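Local coordinates for uncharacterized protein (Bacteroides fragilis, PDB 3EUR), which is of unknown function but has a thioredoxin-like domain, consistent with a role in thiol-disulfide chemistry, at residues F29-P41 with F62-D76. Residues are numbered along the deposited sequence; the frame is centred on the assembly and turned at random. Where two conformers were deposited one is given.
Sequences FPAEYTLLFINNP and FTAAKKLKVLSIYPD
Leu71 CB sits over one face of the Phe29 ring, toward its rim, 23° off the ring normal and 4.3 Å from its centroid, and Lys69 CB touches the ring at CZ. The trans chi1 of Phe29 (-174°) brings the far end of the ring, CZ and CE2, against these two CB atoms. Farther along this face, the Ile73 CG2 methyl fits between Leu36 CD1 (3.7 Å) and Ile38 CG1 (3.8 Å), while Ile38 CG2 meets the Pro75 ring. On the other face, Leu68 spreads its methyls, CD1 against Tyr33 CB and CD2 against Leu35 CB, and helix 133-141 covers this group. Phe62 and Tyr33 form an offset edge-to-face pair, the edge of Phe62 toward the face of Tyr33, planes at 84°. At one end Lys67 runs alongside Glu32 and curls round OE1, its NZ forming a 2.7 Å salt bridge with that oxygen; at the other, Asn40 ND2 donates to the anti lone pair of Asp76 OD2 (2.7 Å), and Asp76 OD1 makes a salt bridge with Lys104 NZ. Seven backbone hydrogen bonds, from Tyr33 N to Lys67 O through Asn39 N to Ile73 O, join the strands in parallel. Helices 44-55 and 57-64 link them in a beta-alpha-beta crossover, characteristic of the central sheet of the thioredoxin fold.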
loop_
_atom_site.group_PDB
_atom_site.type_symbol
_atom_site.label_atom_id
_atom_site.label_comp_id
_atom_site.label_asym_id
_atom_site.label_seq_id
_atom_site.Cartn_x
_atom_site.Cartn_y
_atom_site.Cartn_z
ATOM N N PHE A 29 -5.960 10.240 -3.330
ATOM C CA PHE A 29 -5.854 9.060 -4.200
ATOM C C PHE A 29 -7.215 8.486 -4.465
ATOM O O PHE A 29 -7.847 7.983 -3.540
ATOM C CB PHE A 29 -4.967 8.046 -3.486
ATOM C CG PHE A 29 -4.636 6.817 -4.286
ATOM C CD1 PHE A 29 -3.681 6.895 -5.289
ATOM C CD2 PHE A 29 -5.205 5.584 -4.026
ATOM C CE1 PHE A 29 -3.324 5.760 -6.015
ATOM C CE2 PHE A 29 -4.850 4.465 -4.731
ATOM C CZ PHE A 29 -3.892 4.545 -5.725
ATOM N N PRO A 30 -7.710 8.515 -5.717
ATOM C CA PRO A 30 -9.097 8.083 -5.937
ATOM C C PRO A 30 -9.246 6.596 -6.177
ATOM O O PRO A 30 -8.617 6.074 -7.089
ATOM C CB PRO A 30 -9.495 8.891 -7.196
ATOM C CG PRO A 30 -8.208 8.971 -7.979
ATOM C CD PRO A 30 -7.117 9.134 -6.922
ATOM N N ALA A 31 -10.093 5.955 -5.408
ATOM C CA ALA A 31 -10.369 4.530 -5.617
ATOM C C ALA A 31 -11.563 4.128 -4.782
ATOM O O ALA A 31 -11.653 4.535 -3.612
ATOM C CB ALA A 31 -9.180 3.651 -5.279
ATOM N N GLU A 32 -12.442 3.275 -5.307
ATOM C CA GLU A 32 -13.502 2.710 -4.466
ATOM C C GLU A 32 -12.881 1.936 -3.288
ATOM O O GLU A 32 -13.392 2.004 -2.173
ATOM C CB GLU A 32 -14.430 1.836 -5.282
ATOM C CG GLU A 32 -15.613 1.317 -4.471
ATOM C CD GLU A 32 -16.522 0.383 -5.237
ATOM O OE1 GLU A 32 -16.014 -0.348 -6.074
ATOM O OE2 GLU A 32 -17.755 0.416 -4.978
ATOM N N TYR A 33 -11.809 1.214 -3.568
ATOM C CA TYR A 33 -11.009 0.536 -2.545
ATOM C C TYR A 33 -9.564 0.880 -2.785
ATOM O O TYR A 33 -9.058 0.683 -3.911
ATOM C CB TYR A 33 -11.145 -1.005 -2.641
ATOM C CG TYR A 33 -12.524 -1.505 -2.423
ATOM C CD1 TYR A 33 -12.963 -1.862 -1.160
ATOM C CD2 TYR A 33 -13.405 -1.650 -3.472
ATOM C CE1 TYR A 33 -14.236 -2.360 -0.966
ATOM C CE2 TYR A 33 -14.669 -2.133 -3.285
ATOM C CZ TYR A 33 -15.106 -2.501 -2.037
ATOM O OH TYR A 33 -16.366 -2.991 -1.842
ATOM N N THR A 34 -8.842 1.303 -1.740
ATOM C CA THR A 34 -7.413 1.434 -1.811
ATOM C C THR A 34 -6.775 0.287 -1.023
ATOM O O THR A 34 -7.127 0.079 0.146
ATOM C CB THR A 34 -6.911 2.788 -1.247
ATOM O OG1 THR A 34 -7.400 3.853 -2.035
ATOM C CG2 THR A 34 -5.421 2.854 -1.177
ATOM N N LEU A 35 -5.869 -0.444 -1.650
ATOM C CA LEU A 35 -5.063 -1.422 -0.959
ATOM C C LEU A 35 -3.694 -0.800 -0.712
ATOM O O LEU A 35 -2.915 -0.633 -1.640
ATOM C CB LEU A 35 -4.955 -2.717 -1.767
ATOM C CG LEU A 35 -4.261 -3.886 -1.054
ATOM C CD1 LEU A 35 -4.938 -4.228 0.274
ATOM C CD2 LEU A 35 -4.286 -5.113 -2.008
ATOM N N LEU A 36 -3.498 -0.341 0.522
ATOM C CA LEU A 36 -2.276 0.286 0.920
ATOM C C LEU A 36 -1.267 -0.797 1.320
ATOM O O LEU A 36 -1.547 -1.605 2.190
ATOM C CB LEU A 36 -2.548 1.232 2.111
ATOM C CG LEU A 36 -1.338 1.936 2.723
ATOM C CD1 LEU A 36 -0.706 2.881 1.710
ATOM C CD2 LEU A 36 -1.740 2.706 3.949
ATOM N N PHE A 37 -0.148 -0.806 0.620
ATOM C CA PHE A 37 0.865 -1.828 0.723
ATOM C C PHE A 37 2.166 -1.200 1.200
ATOM O O PHE A 37 2.886 -0.614 0.412
ATOM C CB PHE A 37 0.961 -2.527 -0.635
ATOM C CG PHE A 37 2.111 -3.498 -0.813
ATOM C CD1 PHE A 37 2.720 -4.188 0.238
ATOM C CD2 PHE A 37 2.540 -3.796 -2.101
ATOM C CE1 PHE A 37 3.752 -5.066 -0.007
ATOM C CE2 PHE A 37 3.572 -4.674 -2.334
ATOM C CZ PHE A 37 4.166 -5.324 -1.287
ATOM N N ILE A 38 2.450 -1.303 2.498
ATOM C CA ILE A 38 3.668 -0.721 3.091
ATOM C C ILE A 38 4.762 -1.735 2.950
ATOM O O ILE A 38 4.616 -2.858 3.405
ATOM C CB ILE A 38 3.457 -0.316 4.547
ATOM C CG1 ILE A 38 2.176 0.494 4.737
ATOM C CG2 ILE A 38 4.689 0.402 5.050
ATOM C CD1 ILE A 38 1.819 0.831 6.192
ATOM N N ASN A 39 5.859 -1.383 2.294
ATOM C CA ASN A 39 6.843 -2.400 1.856
ATOM C C ASN A 39 8.236 -1.845 2.053
ATOM O O ASN A 39 8.442 -0.626 2.075
ATOM C CB ASN A 39 6.593 -2.725 0.396
ATOM C CG ASN A 39 6.815 -1.562 -0.495
ATOM O OD1 ASN A 39 5.885 -0.792 -0.833
ATOM N ND2 ASN A 39 8.021 -1.347 -0.835
ATOM N N ASN A 40 9.191 -2.738 2.194
ATOM C CA ASN A 40 10.593 -2.350 2.072
ATOM C C ASN A 40 11.058 -3.460 1.240
ATOM O O ASN A 40 11.141 -4.594 1.720
ATOM C CB ASN A 40 11.351 -2.278 3.426
ATOM C CG ASN A 40 12.772 -1.862 3.227
ATOM O OD1 ASN A 40 13.394 -2.258 2.239
ATOM N ND2 ASN A 40 13.299 -1.039 4.135
ATOM N N PRO A 41 11.261 -3.184 -0.029
ATOM C CA PRO A 41 11.470 -4.303 -0.926
ATOM C C PRO A 41 12.876 -4.885 -0.819
ATOM O O PRO A 41 13.187 -5.847 -1.531
ATOM C CB PRO A 41 11.239 -3.711 -2.315
ATOM C CG PRO A 41 10.863 -2.282 -2.142
ATOM C CD PRO A 41 11.147 -1.889 -0.736
ATOM N N PHE A 62 -10.873 -7.338 -9.060
ATOM C CA PHE A 62 -11.185 -5.987 -8.582
ATOM C C PHE A 62 -10.326 -4.893 -9.259
ATOM O O PHE A 62 -10.845 -3.797 -9.515
ATOM C CB PHE A 62 -11.016 -5.916 -7.065
ATOM C CG PHE A 62 -12.268 -6.336 -6.306
ATOM C CD1 PHE A 62 -12.630 -7.677 -6.199
ATOM C CD2 PHE A 62 -13.099 -5.409 -5.734
ATOM C CE1 PHE A 62 -13.758 -8.044 -5.531
ATOM C CE2 PHE A 62 -14.207 -5.770 -5.053
ATOM C CZ PHE A 62 -14.572 -7.121 -4.967
ATOM N N THR A 63 -9.058 -5.191 -9.513
ATOM C CA THR A 63 -8.238 -4.216 -10.208
ATOM C C THR A 63 -8.713 -4.049 -11.676
ATOM O O THR A 63 -8.772 -2.934 -12.192
ATOM C CB THR A 63 -6.763 -4.497 -10.115
ATOM O OG1 THR A 63 -6.462 -5.735 -10.702
ATOM C CG2 THR A 63 -6.245 -4.459 -8.718
ATOM N N ALA A 64 -9.023 -5.160 -12.323
ATOM C CA ALA A 64 -9.463 -5.103 -13.727
ATOM C C ALA A 64 -10.772 -4.354 -13.883
ATOM O O ALA A 64 -10.968 -3.661 -14.898
ATOM C CB ALA A 64 -9.574 -6.506 -14.308
ATOM N N ALA A 65 -11.646 -4.447 -12.889
ATOM C CA ALA A 65 -12.916 -3.738 -12.890
ATOM C C ALA A 65 -12.770 -2.277 -12.428
ATOM O O ALA A 65 -13.766 -1.590 -12.351
ATOM C CB ALA A 65 -13.946 -4.456 -11.989
ATOM N N LYS A 66 -11.566 -1.861 -12.102
ATOM C CA LYS A 66 -11.240 -0.471 -11.762
ATOM C C LYS A 66 -11.789 -0.049 -10.427
ATOM O O LYS A 66 -11.792 1.142 -10.097
ATOM C CB LYS A 66 -11.576 0.528 -12.874
ATOM C CG LYS A 66 -11.148 0.089 -14.275
ATOM C CD LYS A 66 -9.670 -0.092 -14.469
ATOM C CE LYS A 66 -9.281 -0.441 -15.950
ATOM N NZ LYS A 66 -7.820 -0.595 -16.084
ATOM N N LYS A 67 -12.146 -1.009 -9.579
ATOM C CA LYS A 67 -12.746 -0.780 -8.246
ATOM C C LYS A 67 -11.591 -0.608 -7.237
ATOM O O LYS A 67 -11.724 0.149 -6.256
ATOM C CB LYS A 67 -13.579 -1.949 -7.848
ATOM C CG LYS A 67 -14.812 -2.110 -8.670
ATOM C CD LYS A 67 -15.526 -3.413 -8.394
ATOM C CE LYS A 67 -16.124 -3.587 -7.055
ATOM N NZ LYS A 67 -17.244 -2.655 -6.786
ATOM N N LEU A 68 -10.507 -1.369 -7.351
ATOM C CA LEU A 68 -9.412 -1.392 -6.389
ATOM C C LEU A 68 -8.150 -0.927 -7.033
ATOM O O LEU A 68 -7.823 -1.333 -8.142
ATOM C CB LEU A 68 -9.231 -2.825 -5.838
ATOM C CG LEU A 68 -8.184 -3.018 -4.719
ATOM C CD1 LEU A 68 -8.709 -4.097 -3.734
ATOM C CD2 LEU A 68 -6.847 -3.294 -5.221
ATOM N N LYS A 69 -7.408 -0.081 -6.321
ATOM C CA LYS A 69 -6.102 0.357 -6.722
ATOM C C LYS A 69 -5.119 0.075 -5.581
ATOM O O LYS A 69 -5.426 0.302 -4.424
ATOM C CB LYS A 69 -6.055 1.833 -7.123
ATOM C CG LYS A 69 -6.891 2.099 -8.392
ATOM C CD LYS A 69 -6.847 3.485 -8.867
ATOM C CE LYS A 69 -5.466 3.843 -9.475
ATOM N NZ LYS A 69 -5.077 3.113 -10.718
ATOM N N VAL A 70 -3.958 -0.388 -5.949
ATOM C CA VAL A 70 -2.857 -0.656 -5.038
ATOM C C VAL A 70 -1.992 0.612 -4.945
ATOM O O VAL A 70 -1.538 1.151 -5.978
ATOM C CB VAL A 70 -2.006 -1.839 -5.493
ATOM C CG1 VAL A 70 -0.807 -2.048 -4.557
ATOM C CG2 VAL A 70 -2.835 -3.136 -5.583
ATOM N N LEU A 71 -1.763 1.076 -3.712
ATOM C CA LEU A 71 -0.841 2.163 -3.403
ATOM C C LEU A 71 0.256 1.560 -2.558
ATOM O O LEU A 71 0.044 1.204 -1.402
ATOM C CB LEU A 71 -1.584 3.277 -2.662
ATOM C CG LEU A 71 -0.714 4.487 -2.304
ATOM C CD1 LEU A 71 -0.087 5.119 -3.507
ATOM C CD2 LEU A 71 -1.573 5.476 -1.533
ATOM N N SER A 72 1.422 1.369 -3.165
ATOM C CA SER A 72 2.586 0.887 -2.458
ATOM C C SER A 72 3.374 2.052 -1.894
ATOM O O SER A 72 3.621 3.056 -2.594
ATOM C CB SER A 72 3.477 0.083 -3.368
ATOM O OG SER A 72 4.846 0.065 -2.956
ATOM N N ILE A 73 3.789 1.954 -0.647
ATOM C CA ILE A 73 4.527 3.023 0.015
ATOM C C ILE A 73 5.744 2.473 0.721
ATOM O O ILE A 73 5.632 1.564 1.566
ATOM C CB ILE A 73 3.639 3.836 0.984
ATOM C CG1 ILE A 73 4.397 5.014 1.604
ATOM C CG2 ILE A 73 3.017 3.053 2.102
ATOM C CD1 ILE A 73 4.889 6.077 0.576
ATOM N N TYR A 74 6.888 3.050 0.399
ATOM C CA TYR A 74 8.148 2.751 1.042
ATOM C C TYR A 74 8.454 3.800 2.073
ATOM O O TYR A 74 8.591 4.982 1.733
ATOM C CB TYR A 74 9.234 2.736 -0.024
ATOM C CG TYR A 74 10.633 2.544 0.521
ATOM C CD1 TYR A 74 11.010 1.387 1.116
ATOM C CD2 TYR A 74 11.602 3.480 0.341
ATOM C CE1 TYR A 74 12.288 1.216 1.606
ATOM C CE2 TYR A 74 12.893 3.317 0.859
ATOM C CZ TYR A 74 13.227 2.176 1.458
ATOM O OH TYR A 74 14.503 1.995 1.953
ATOM N N PRO A 75 8.574 3.412 3.372
ATOM C CA PRO A 75 8.689 4.427 4.434
ATOM C C PRO A 75 10.103 4.640 4.955
ATOM O O PRO A 75 10.295 5.393 5.901
ATOM C CB PRO A 75 7.855 3.825 5.539
ATOM C CG PRO A 75 8.136 2.359 5.412
ATOM C CD PRO A 75 8.175 2.098 3.944
ATOM N N ASP A 76 11.052 3.928 4.414
ATOM C CA ASP A 76 12.447 3.934 4.926
ATOM C C ASP A 76 13.401 4.763 4.050
ATOM O O ASP A 76 12.967 5.514 3.190
ATOM C CB ASP A 76 12.943 2.509 5.090
ATOM C CG ASP A 76 12.173 1.727 6.149
ATOM O OD1 ASP A 76 11.754 2.345 7.141
ATOM O OD2 ASP A 76 11.957 0.511 5.924
HETATM O O HOH W 1 -12.488 3.056 -8.122
HETATM O O HOH W 2 -17.854 -3.641 -4.105
#